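Local coordinates for protein multicopper oxidase (Arthrobacter sp. FB24, PDB 3GDC) that probably oxidises phenolic substrates at a mononuclear copper site and passes the electrons to a trinuclear copper cluster, where dioxygen is reduced to water, at residues Ser3-Thr14 with Val185-Phe195; Asp38-Phe46 with Gly56-Pro64. One frame throughout, in Å; residues are numbered along the deposited sequence.

Interaction 1: Ser3-Thr14 with Val185-Phe195; sequences SVLAERAGIDPT and VNGLPFHFMDF
Pro-13 sets its CD over the centre of the His-191 imidazole, 3.8 Å from the centroid and 7° off the ring normal, a CH-pi contact. The imidazole is held at its edge too: NE2 shares a hydrogen bond of 2.6 Å with Thr-14 OG1, which lies in the ring plane, while ND1 is hydrogen-bonded to a water 2.8 Å away, which donates to Val-4 O and Ser-3 OG. With CG anti to the backbone N (chi1 171°), the imidazole of His-191 reaches Pro-13 and Thr-14, and its CD2 lies over the centre of the Phe-192 ring. A phenylalanine in its place would probably leave Thr-14 OG1 and the bridging water without their nitrogen partners. Leu-188 carries the apolar part. Its CG meets Pro-13 CG at 3.6 Å, CD2 reaches Ala-9 CB at 3.5 Å, and CD1 tucks between the carbonyls of Val-4 and Ile-11. At the N-terminal end, Asp-194 OD2 takes two bonds from Ser-3: N at 2.7 Å, nearly along the C-O axis, and OG at 2.6 Å, on the anti side. A chi1 of 63° puts that hydroxyl between N and the carbonyl carbon, close enough to N for both to reach one oxygen. Leu-5 CD2 comes to the edge of the Phe-195 ring, 3.7 Å from CZ. The contact thus lays the N-terminal arm on the second cupredoxin-like domain through an apolar middle edged by polar bonds; those at NE2 and ND1, with Pro-13 on one face, probably keep the histidine ring from turning.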
loop_
_atom_site.group_PDB
_atom_site.type_symbol
_atom_site.label_atom_id
_atom_site.label_comp_id
_atom_site.label_asym_id
_atom_site.label_seq_id
_atom_site.Cartn_x
_atom_site.Cartn_y
_atom_site.Cartn_z
ATOM N N SER A 3 -11.957 28.114 -3.255
ATOM C CA SER A 3 -12.385 27.337 -2.083
ATOM C C SER A 3 -13.272 28.191 -1.181
ATOM O O SER A 3 -13.202 29.426 -1.221
ATOM C CB SER A 3 -11.172 26.843 -1.289
ATOM O OG SER A 3 -10.412 27.929 -0.773
ATOM N N VAL A 4 -14.104 27.539 -0.369
ATOM C CA VAL A 4 -14.992 28.262 0.540
ATOM C C VAL A 4 -14.158 28.872 1.661
ATOM O O VAL A 4 -13.356 28.177 2.284
ATOM C CB VAL A 4 -16.099 27.344 1.133
ATOM C CG1 VAL A 4 -17.074 28.150 1.982
ATOM C CG2 VAL A 4 -16.861 26.646 0.024
ATOM N N LEU A 5 -14.337 30.173 1.909
ATOM C CA LEU A 5 -13.589 30.834 2.971
ATOM C C LEU A 5 -13.930 30.247 4.330
ATOM O O LEU A 5 -15.081 29.916 4.601
ATOM C CB LEU A 5 -13.832 32.347 2.981
ATOM C CG LEU A 5 -13.286 33.129 1.782
ATOM C CD1 LEU A 5 -13.492 34.619 2.032
ATOM C CD2 LEU A 5 -11.820 32.839 1.543
ATOM N N ALA A 6 -12.907 30.132 5.171
ATOM C CA ALA A 6 -13.014 29.520 6.493
ATOM C C ALA A 6 -14.194 30.039 7.316
ATOM O O ALA A 6 -14.950 29.244 7.876
ATOM C CB ALA A 6 -11.693 29.687 7.265
ATOM N N GLU A 7 -14.356 31.363 7.375
ATOM C CA GLU A 7 -15.450 31.973 8.129
ATOM C C GLU A 7 -16.810 31.462 7.666
ATOM O O GLU A 7 -17.677 31.178 8.487
ATOM C CB GLU A 7 -15.402 33.502 8.024
ATOM C CG GLU A 7 -16.432 34.211 8.900
ATOM C CD GLU A 7 -16.113 35.682 9.129
ATOM O OE1 GLU A 7 -14.911 36.021 9.277
ATOM O OE2 GLU A 7 -17.067 36.495 9.177
ATOM N N ARG A 8 -16.975 31.343 6.352
ATOM C CA ARG A 8 -18.216 30.871 5.742
ATOM C C ARG A 8 -18.366 29.355 5.873
ATOM O O ARG A 8 -19.461 28.846 6.128
ATOM C CB ARG A 8 -18.246 31.285 4.269
ATOM C CG ARG A 8 -19.426 30.766 3.470
ATOM C CD ARG A 8 -19.454 31.428 2.100
ATOM N NE ARG A 8 -20.174 30.616 1.126
ATOM C CZ ARG A 8 -20.117 30.795 -0.192
ATOM N NH1 ARG A 8 -19.361 31.764 -0.712
ATOM N NH2 ARG A 8 -20.812 30.001 -0.988
ATOM N N ALA A 9 -17.258 28.639 5.701
ATOM C CA ALA A 9 -17.281 27.177 5.725
ATOM C C ALA A 9 -17.571 26.598 7.114
ATOM O O ALA A 9 -18.252 25.571 7.237
ATOM C CB ALA A 9 -15.973 26.635 5.196
ATOM N N GLY A 10 -17.049 27.253 8.150
ATOM C CA GLY A 10 -17.167 26.755 9.516
ATOM C C GLY A 10 -15.970 25.920 9.941
ATOM O O GLY A 10 -15.962 25.372 11.043
ATOM N N ILE A 11 -14.975 25.810 9.053
ATOM C CA ILE A 11 -13.691 25.128 9.323
ATOM C C ILE A 11 -12.552 26.018 8.808
ATOM O O ILE A 11 -12.663 26.578 7.708
ATOM C CB ILE A 11 -13.594 23.755 8.576
ATOM C CG1 ILE A 11 -14.734 22.807 8.957
ATOM C CG2 ILE A 11 -12.241 23.076 8.823
ATOM C CD1 ILE A 11 -14.870 21.598 8.018
ATOM N N ASP A 12 -11.477 26.155 9.589
ATOM C CA ASP A 12 -10.262 26.860 9.139
ATOM C C ASP A 12 -9.097 25.879 9.053
ATOM O O ASP A 12 -8.400 25.649 10.043
ATOM C CB ASP A 12 -9.910 28.030 10.066
ATOM C CG ASP A 12 -8.753 28.893 9.535
ATOM O OD1 ASP A 12 -8.050 28.509 8.573
ATOM O OD2 ASP A 12 -8.541 29.984 10.101
ATOM N N PRO A 13 -8.886 25.282 7.870
ATOM C CA PRO A 13 -7.811 24.296 7.699
ATOM C C PRO A 13 -6.411 24.831 8.016
ATOM O O PRO A 13 -5.558 24.074 8.503
ATOM C CB PRO A 13 -7.922 23.912 6.219
ATOM C CG PRO A 13 -9.392 24.185 5.884
ATOM C CD PRO A 13 -9.667 25.461 6.630
ATOM N N THR A 14 -6.173 26.114 7.732
ATOM C CA THR A 14 -4.876 26.732 8.033
ATOM C C THR A 14 -4.611 26.746 9.535
ATOM O O THR A 14 -3.508 26.424 9.976
ATOM C CB THR A 14 -4.760 28.162 7.439
ATOM O OG1 THR A 14 -4.763 28.064 6.013
ATOM C CG2 THR A 14 -3.457 28.838 7.855
ATOM N N VAL A 185 -7.481 18.004 2.563
ATOM C CA VAL A 185 -6.577 17.936 3.699
ATOM C C VAL A 185 -7.003 19.004 4.703
ATOM O O VAL A 185 -7.132 20.187 4.369
ATOM C CB VAL A 185 -5.077 18.031 3.305
ATOM C CG1 VAL A 185 -4.812 19.140 2.276
ATOM C CG2 VAL A 185 -4.208 18.241 4.550
ATOM N N ASN A 186 -7.261 18.573 5.936
ATOM C CA ASN A 186 -7.687 19.488 7.001
ATOM C C ASN A 186 -9.045 20.177 6.865
ATOM O O ASN A 186 -9.293 21.196 7.497
ATOM C CB ASN A 186 -6.555 20.478 7.346
ATOM C CG ASN A 186 -5.419 19.802 8.070
ATOM O OD1 ASN A 186 -5.529 18.628 8.438
ATOM N ND2 ASN A 186 -4.322 20.526 8.285
ATOM N N GLY A 187 -9.932 19.603 6.055
ATOM C CA GLY A 187 -11.343 19.936 6.138
ATOM C C GLY A 187 -12.020 20.517 4.916
ATOM O O GLY A 187 -13.206 20.260 4.706
ATOM N N LEU A 188 -11.294 21.306 4.125
ATOM C CA LEU A 188 -11.918 22.019 3.001
ATOM C C LEU A 188 -11.211 21.762 1.673
ATOM O O LEU A 188 -10.033 22.089 1.526
ATOM C CB LEU A 188 -11.943 23.521 3.256
ATOM C CG LEU A 188 -12.719 24.091 4.437
ATOM C CD1 LEU A 188 -12.539 25.620 4.405
ATOM C CD2 LEU A 188 -14.189 23.692 4.357
ATOM N N PRO A 189 -11.932 21.182 0.706
ATOM C CA PRO A 189 -11.408 20.967 -0.639
ATOM C C PRO A 189 -10.743 22.231 -1.195
ATOM O O PRO A 189 -11.321 23.327 -1.112
ATOM C CB PRO A 189 -12.668 20.637 -1.435
ATOM C CG PRO A 189 -13.521 19.934 -0.442
ATOM C CD PRO A 189 -13.314 20.678 0.830
ATOM N N PHE A 190 -9.527 22.065 -1.709
ATOM C CA PHE A 190 -8.746 23.131 -2.374
ATOM C C PHE A 190 -8.343 24.346 -1.522
ATOM O O PHE A 190 -7.828 25.336 -2.063
ATOM C CB PHE A 190 -9.463 23.652 -3.632
ATOM C CG PHE A 190 -9.816 22.591 -4.636
ATOM C CD1 PHE A 190 -8.823 21.927 -5.354
ATOM C CD2 PHE A 190 -11.146 22.303 -4.913
ATOM C CE1 PHE A 190 -9.156 20.957 -6.306
ATOM C CE2 PHE A 190 -11.490 21.338 -5.870
ATOM C CZ PHE A 190 -10.498 20.668 -6.566
ATOM N N HIS A 191 -8.536 24.281 -0.204
ATOM C CA HIS A 191 -8.171 25.416 0.656
ATOM C C HIS A 191 -6.720 25.870 0.468
ATOM O O HIS A 191 -6.446 27.087 0.397
ATOM C CB HIS A 191 -8.462 25.107 2.132
ATOM C CG HIS A 191 -7.929 26.135 3.085
ATOM N ND1 HIS A 191 -8.621 27.283 3.405
ATOM C CD2 HIS A 191 -6.772 26.183 3.789
ATOM C CE1 HIS A 191 -7.912 27.995 4.265
ATOM N NE2 HIS A 191 -6.789 27.346 4.518
ATOM N N PHE A 192 -5.793 24.914 0.392
ATOM C CA PHE A 192 -4.366 25.250 0.315
ATOM C C PHE A 192 -3.906 25.630 -1.105
ATOM O O PHE A 192 -2.738 25.951 -1.326
ATOM C CB PHE A 192 -3.499 24.145 0.943
ATOM C CG PHE A 192 -3.766 23.944 2.414
ATOM C CD1 PHE A 192 -3.323 24.889 3.350
ATOM C CD2 PHE A 192 -4.491 22.842 2.861
ATOM C CE1 PHE A 192 -3.573 24.727 4.721
ATOM C CE2 PHE A 192 -4.747 22.660 4.245
ATOM C CZ PHE A 192 -4.286 23.610 5.171
ATOM N N MET A 193 -4.842 25.614 -2.047
ATOM C CA MET A 193 -4.613 26.240 -3.360
ATOM C C MET A 193 -4.706 27.749 -3.192
ATOM O O MET A 193 -3.883 28.498 -3.736
ATOM C CB MET A 193 -5.635 25.779 -4.398
ATOM C CG MET A 193 -5.592 24.296 -4.759
ATOM S SD MET A 193 -4.091 23.829 -5.641
ATOM C CE MET A 193 -4.397 24.581 -7.256
ATOM N N ASP A 194 -5.706 28.183 -2.431
ATOM C CA ASP A 194 -5.971 29.614 -2.220
ATOM C C ASP A 194 -5.140 30.205 -1.105
ATOM O O ASP A 194 -4.825 31.406 -1.124
ATOM C CB ASP A 194 -7.454 29.839 -1.932
ATOM C CG ASP A 194 -8.319 29.541 -3.127
ATOM O OD1 ASP A 194 -7.826 29.706 -4.266
ATOM O OD2 ASP A 194 -9.490 29.145 -2.936
ATOM N N PHE A 195 -4.810 29.364 -0.123
ATOM C CA PHE A 195 -4.055 29.766 1.050
ATOM C C PHE A 195 -2.894 28.807 1.234
ATOM O O PHE A 195 -2.953 27.909 2.067
ATOM C CB PHE A 195 -4.974 29.804 2.281
ATOM C CG PHE A 195 -6.087 30.795 2.139
ATOM C CD1 PHE A 195 -5.856 32.145 2.392
ATOM C CD2 PHE A 195 -7.343 30.396 1.686
ATOM C CE1 PHE A 195 -6.868 33.080 2.224
ATOM C CE2 PHE A 195 -8.360 31.323 1.516
ATOM C CZ PHE A 195 -8.122 32.668 1.788
HETATM O O HOH W 1 -10.749 28.455 1.972
HETATM O O HOH W 2 -13.804 24.526 -0.387
HETATM O O HOH W 3 -2.154 28.111 4.864
#

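Interaction 2: Asp38-Phe46 with Gly56-Pro64; sequences DIVAVDKDF and GWSYNGRIP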
loop_
_atom_site.group_PDB
_atom_site.type_symbol
_atom_site.label_atom_id
_atom_site.label_comp_id
_atom_site.label_asym_id
_atom_site.label_seq_id
_atom_site.Cartn_x
_atom_site.Cartn_y
_atom_site.Cartn_z
ATOM N N ASP A 38 -11.666 18.561 27.182
ATOM C CA ASP A 38 -13.107 18.376 27.033
ATOM C C ASP A 38 -13.430 18.276 25.552
ATOM O O ASP A 38 -13.086 19.176 24.776
ATOM C CB ASP A 38 -13.884 19.558 27.616
ATOM C CG ASP A 38 -13.536 19.828 29.054
ATOM O OD1 ASP A 38 -13.408 18.857 29.819
ATOM O OD2 ASP A 38 -13.386 21.015 29.412
ATOM N N ILE A 39 -14.089 17.189 25.168
ATOM C CA ILE A 39 -14.447 16.950 23.772
ATOM C C ILE A 39 -15.949 16.697 23.730
ATOM O O ILE A 39 -16.476 15.876 24.498
ATOM C CB ILE A 39 -13.647 15.749 23.179
ATOM C CG1 ILE A 39 -12.137 16.070 23.140
ATOM C CG2 ILE A 39 -14.171 15.366 21.788
ATOM C CD1 ILE A 39 -11.249 15.025 22.430
ATOM N N VAL A 40 -16.637 17.398 22.834
ATOM C CA VAL A 40 -18.087 17.268 22.697
ATOM C C VAL A 40 -18.441 16.867 21.267
ATOM O O VAL A 40 -17.971 17.503 20.318
ATOM C CB VAL A 40 -18.813 18.597 23.042
ATOM C CG1 VAL A 40 -20.329 18.430 22.924
ATOM C CG2 VAL A 40 -18.443 19.092 24.453
ATOM N N ALA A 41 -19.251 15.816 21.102
ATOM C CA ALA A 41 -19.768 15.475 19.772
ATOM C C ALA A 41 -20.972 16.362 19.460
ATOM O O ALA A 41 -21.919 16.453 20.245
ATOM C CB ALA A 41 -20.117 13.982 19.659
ATOM N N VAL A 42 -20.902 17.074 18.342
ATOM C CA VAL A 42 -21.947 18.034 17.988
ATOM C C VAL A 42 -22.300 17.900 16.513
ATOM O O VAL A 42 -21.412 17.777 15.666
ATOM C CB VAL A 42 -21.540 19.517 18.284
ATOM C CG1 VAL A 42 -21.255 19.735 19.748
ATOM C CG2 VAL A 42 -20.339 19.942 17.463
ATOM N N ASP A 43 -23.597 17.932 16.221
ATOM C CA ASP A 43 -24.068 17.910 14.846
ATOM C C ASP A 43 -23.966 19.339 14.314
ATOM O O ASP A 43 -24.440 20.280 14.954
ATOM C CB ASP A 43 -25.512 17.406 14.790
ATOM C CG ASP A 43 -25.673 16.005 15.367
ATOM O OD1 ASP A 43 -24.666 15.268 15.473
ATOM O OD2 ASP A 43 -26.820 15.645 15.724
ATOM N N LYS A 44 -23.323 19.498 13.163
ATOM C CA LYS A 44 -23.009 20.823 12.627
ATOM C C LYS A 44 -22.954 20.760 11.110
ATOM O O LYS A 44 -22.381 19.829 10.551
ATOM C CB LYS A 44 -21.660 21.307 13.172
ATOM C CG LYS A 44 -21.254 22.722 12.749
ATOM C CD LYS A 44 -20.138 23.273 13.622
ATOM C CE LYS A 44 -19.703 24.653 13.148
ATOM N NZ LYS A 44 -18.404 25.083 13.751
ATOM N N ASP A 45 -23.539 21.763 10.464
ATOM C CA ASP A 45 -23.439 21.926 9.013
ATOM C C ASP A 45 -22.162 22.667 8.645
ATOM O O ASP A 45 -21.787 23.637 9.312
ATOM C CB ASP A 45 -24.640 22.710 8.475
ATOM C CG ASP A 45 -25.931 21.919 8.523
ATOM O OD1 ASP A 45 -25.898 20.704 8.816
ATOM O OD2 ASP A 45 -26.990 22.519 8.242
ATOM N N PHE A 46 -21.520 22.209 7.567
ATOM C CA PHE A 46 -20.299 22.807 7.044
ATOM C C PHE A 46 -20.463 23.021 5.544
ATOM O O PHE A 46 -20.893 22.115 4.834
ATOM C CB PHE A 46 -19.102 21.885 7.286
ATOM C CG PHE A 46 -18.845 21.579 8.743
ATOM C CD1 PHE A 46 -18.085 22.445 9.524
ATOM C CD2 PHE A 46 -19.344 20.414 9.322
ATOM C CE1 PHE A 46 -17.826 22.162 10.885
ATOM C CE2 PHE A 46 -19.105 20.121 10.677
ATOM C CZ PHE A 46 -18.335 20.988 11.454
ATOM N N GLY A 56 -22.477 17.406 9.093
ATOM C CA GLY A 56 -21.410 16.709 9.792
ATOM C C GLY A 56 -21.750 16.299 11.215
ATOM O O GLY A 56 -22.654 16.850 11.848
ATOM N N TRP A 57 -21.038 15.275 11.671
ATOM C CA TRP A 57 -20.960 14.912 13.070
ATOM C C TRP A 57 -19.516 15.224 13.442
ATOM O O TRP A 57 -18.585 14.637 12.874
ATOM C CB TRP A 57 -21.217 13.421 13.250
ATOM C CG TRP A 57 -22.617 12.970 12.958
ATOM C CD1 TRP A 57 -23.747 13.743 12.899
ATOM C CD2 TRP A 57 -23.040 11.626 12.710
ATOM N NE1 TRP A 57 -24.846 12.959 12.616
ATOM C CE2 TRP A 57 -24.440 11.657 12.497
ATOM C CE3 TRP A 57 -22.369 10.398 12.630
ATOM C CZ2 TRP A 57 -25.183 10.500 12.211
ATOM C CZ3 TRP A 57 -23.106 9.249 12.357
ATOM C CH2 TRP A 57 -24.497 9.311 12.141
ATOM N N SER A 58 -19.323 16.148 14.369
ATOM C CA SER A 58 -17.985 16.659 14.633
ATOM C C SER A 58 -17.660 16.700 16.114
ATOM O O SER A 58 -18.535 16.928 16.945
ATOM C CB SER A 58 -17.829 18.066 14.056
ATOM O OG SER A 58 -18.678 18.980 14.719
ATOM N N TYR A 59 -16.388 16.499 16.425
ATOM C CA TYR A 59 -15.878 16.749 17.763
ATOM C C TYR A 59 -15.502 18.225 17.883
ATOM O O TYR A 59 -14.637 18.712 17.135
ATOM C CB TYR A 59 -14.643 15.893 18.024
ATOM C CG TYR A 59 -14.849 14.399 18.034
ATOM C CD1 TYR A 59 -15.680 13.782 18.983
ATOM C CD2 TYR A 59 -14.154 13.583 17.136
ATOM C CE1 TYR A 59 -15.845 12.401 19.002
ATOM C CE2 TYR A 59 -14.302 12.184 17.165
ATOM C CZ TYR A 59 -15.155 11.606 18.100
ATOM O OH TYR A 59 -15.298 10.232 18.133
ATOM N N ASN A 60 -16.148 18.928 18.819
ATOM C CA ASN A 60 -15.897 20.356 19.079
ATOM C C ASN A 60 -16.143 21.262 17.867
ATOM O O ASN A 60 -15.503 22.316 17.723
ATOM C CB ASN A 60 -14.480 20.580 19.642
ATOM C CG ASN A 60 -14.341 20.130 21.091
ATOM O OD1 ASN A 60 -15.298 19.653 21.703
ATOM N ND2 ASN A 60 -13.142 20.275 21.640
ATOM N N GLY A 61 -17.068 20.845 17.003
ATOM C CA GLY A 61 -17.541 21.689 15.897
ATOM C C GLY A 61 -16.533 21.944 14.796
ATOM O O GLY A 61 -16.627 22.950 14.085
ATOM N N ARG A 62 -15.564 21.045 14.657
ATOM C CA ARG A 62 -14.580 21.134 13.575
ATOM C C ARG A 62 -14.299 19.746 13.014
ATOM O O ARG A 62 -14.366 18.741 13.740
ATOM C CB ARG A 62 -13.272 21.768 14.075
ATOM C CG ARG A 62 -12.682 21.073 15.293
ATOM C CD ARG A 62 -11.231 20.663 15.010
ATOM N NE ARG A 62 -10.324 21.666 15.466
ATOM C CZ ARG A 62 -8.998 21.608 15.423
ATOM N NH1 ARG A 62 -8.330 20.573 14.905
ATOM N NH2 ARG A 62 -8.345 22.641 15.896
ATOM N N ILE A 63 -14.001 19.705 11.714
ATOM C CA ILE A 63 -13.575 18.495 11.026
ATOM C C ILE A 63 -12.274 18.825 10.298
ATOM O O ILE A 63 -12.273 19.729 9.469
ATOM C CB ILE A 63 -14.626 18.035 9.965
ATOM C CG1 ILE A 63 -15.980 17.750 10.616
ATOM C CG2 ILE A 63 -14.121 16.804 9.249
ATOM C CD1 ILE A 63 -17.088 17.436 9.615
ATOM N N PRO A 64 -11.155 18.132 10.623
ATOM C CA PRO A 64 -11.006 17.105 11.661
ATOM C C PRO A 64 -11.220 17.702 13.052
ATOM O O PRO A 64 -11.151 18.932 13.214
ATOM C CB PRO A 64 -9.536 16.663 11.518
ATOM C CG PRO A 64 -8.847 17.877 10.891
ATOM C CD PRO A 64 -9.881 18.381 9.924
#
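Strands 38-46 and 56-59 run antiparallel at 157°, their axes 4.6 Å apart, and alternate hydrogen-bonded pairs (Val-42 with Ser-58, Lys-44 with Gly-56) with non-hydrogen-bonded ones until a type I' turn from Tyr-59 to Arg-62 leads 56-64 away. Val-42 O is gripped twice by Ser-58, whose N (2.9 Å) and OG (3.1 Å) approach from opposite faces of the carbonyl plane. At the turn, Asn-60 continues the ladder with its side chain: OD1 accepts from Val-40 N at 2.9 Å, and ND2 makes a weak bond to Asp-38 O. Lys-44, extended with CG anti to its backbone N (chi1 -177°), lays CG over one face of Phe-46 and carries NZ to a lone pair of Gly-61 O, 2.8 Å away. The edge of the Phe-46 ring faces Ser-58 OG, and CE2 touches Ile-63 CD1 at 3.5 Å. Gly-56 CA lies at the edge of the same ring, 4.2 Å from Phe-46 CE2. On the other face of the sheet, Asp-43 lies alongside Trp-57, its OD2 bonded to Ala-85 N, while Ile-39 CG2 packs 3.6 Å from Tyr-59 CD1. Strand 75-82 flanks 33-49 along its other edge; Ile-63 packs on strands 147-153 and 163-172; and the Trp-57 indole lies against His-88 and His-141, two ligands of a copper that Cys-133 also binds.

In the fold
Interaction 2 is nested, along the chain, within the loop closed by interaction 1, and the two meet through Ile-11, whose CG1 packs on Phe-46 CD1 at 3.4 Å. Both are partly buried: in interaction 1 Pro-13, Leu-188 and His-191 form the buried centre and Asp-194 and Phe-195 the exposed margin, while in interaction 2 Ile-39, Ala-41, Phe-46 and Ile-63 are buried and Asp-38 and Asp-43 exposed. The 38-46/56-64 pair is a hairpin within the first cupredoxin-like domain, ordered by a backbone ladder beside a copper site. Between 3-14 and 185-195 there are no backbone-to-backbone hydrogen bonds; side chains, one backbone N-H and waters join the N-terminal residues to the second domain.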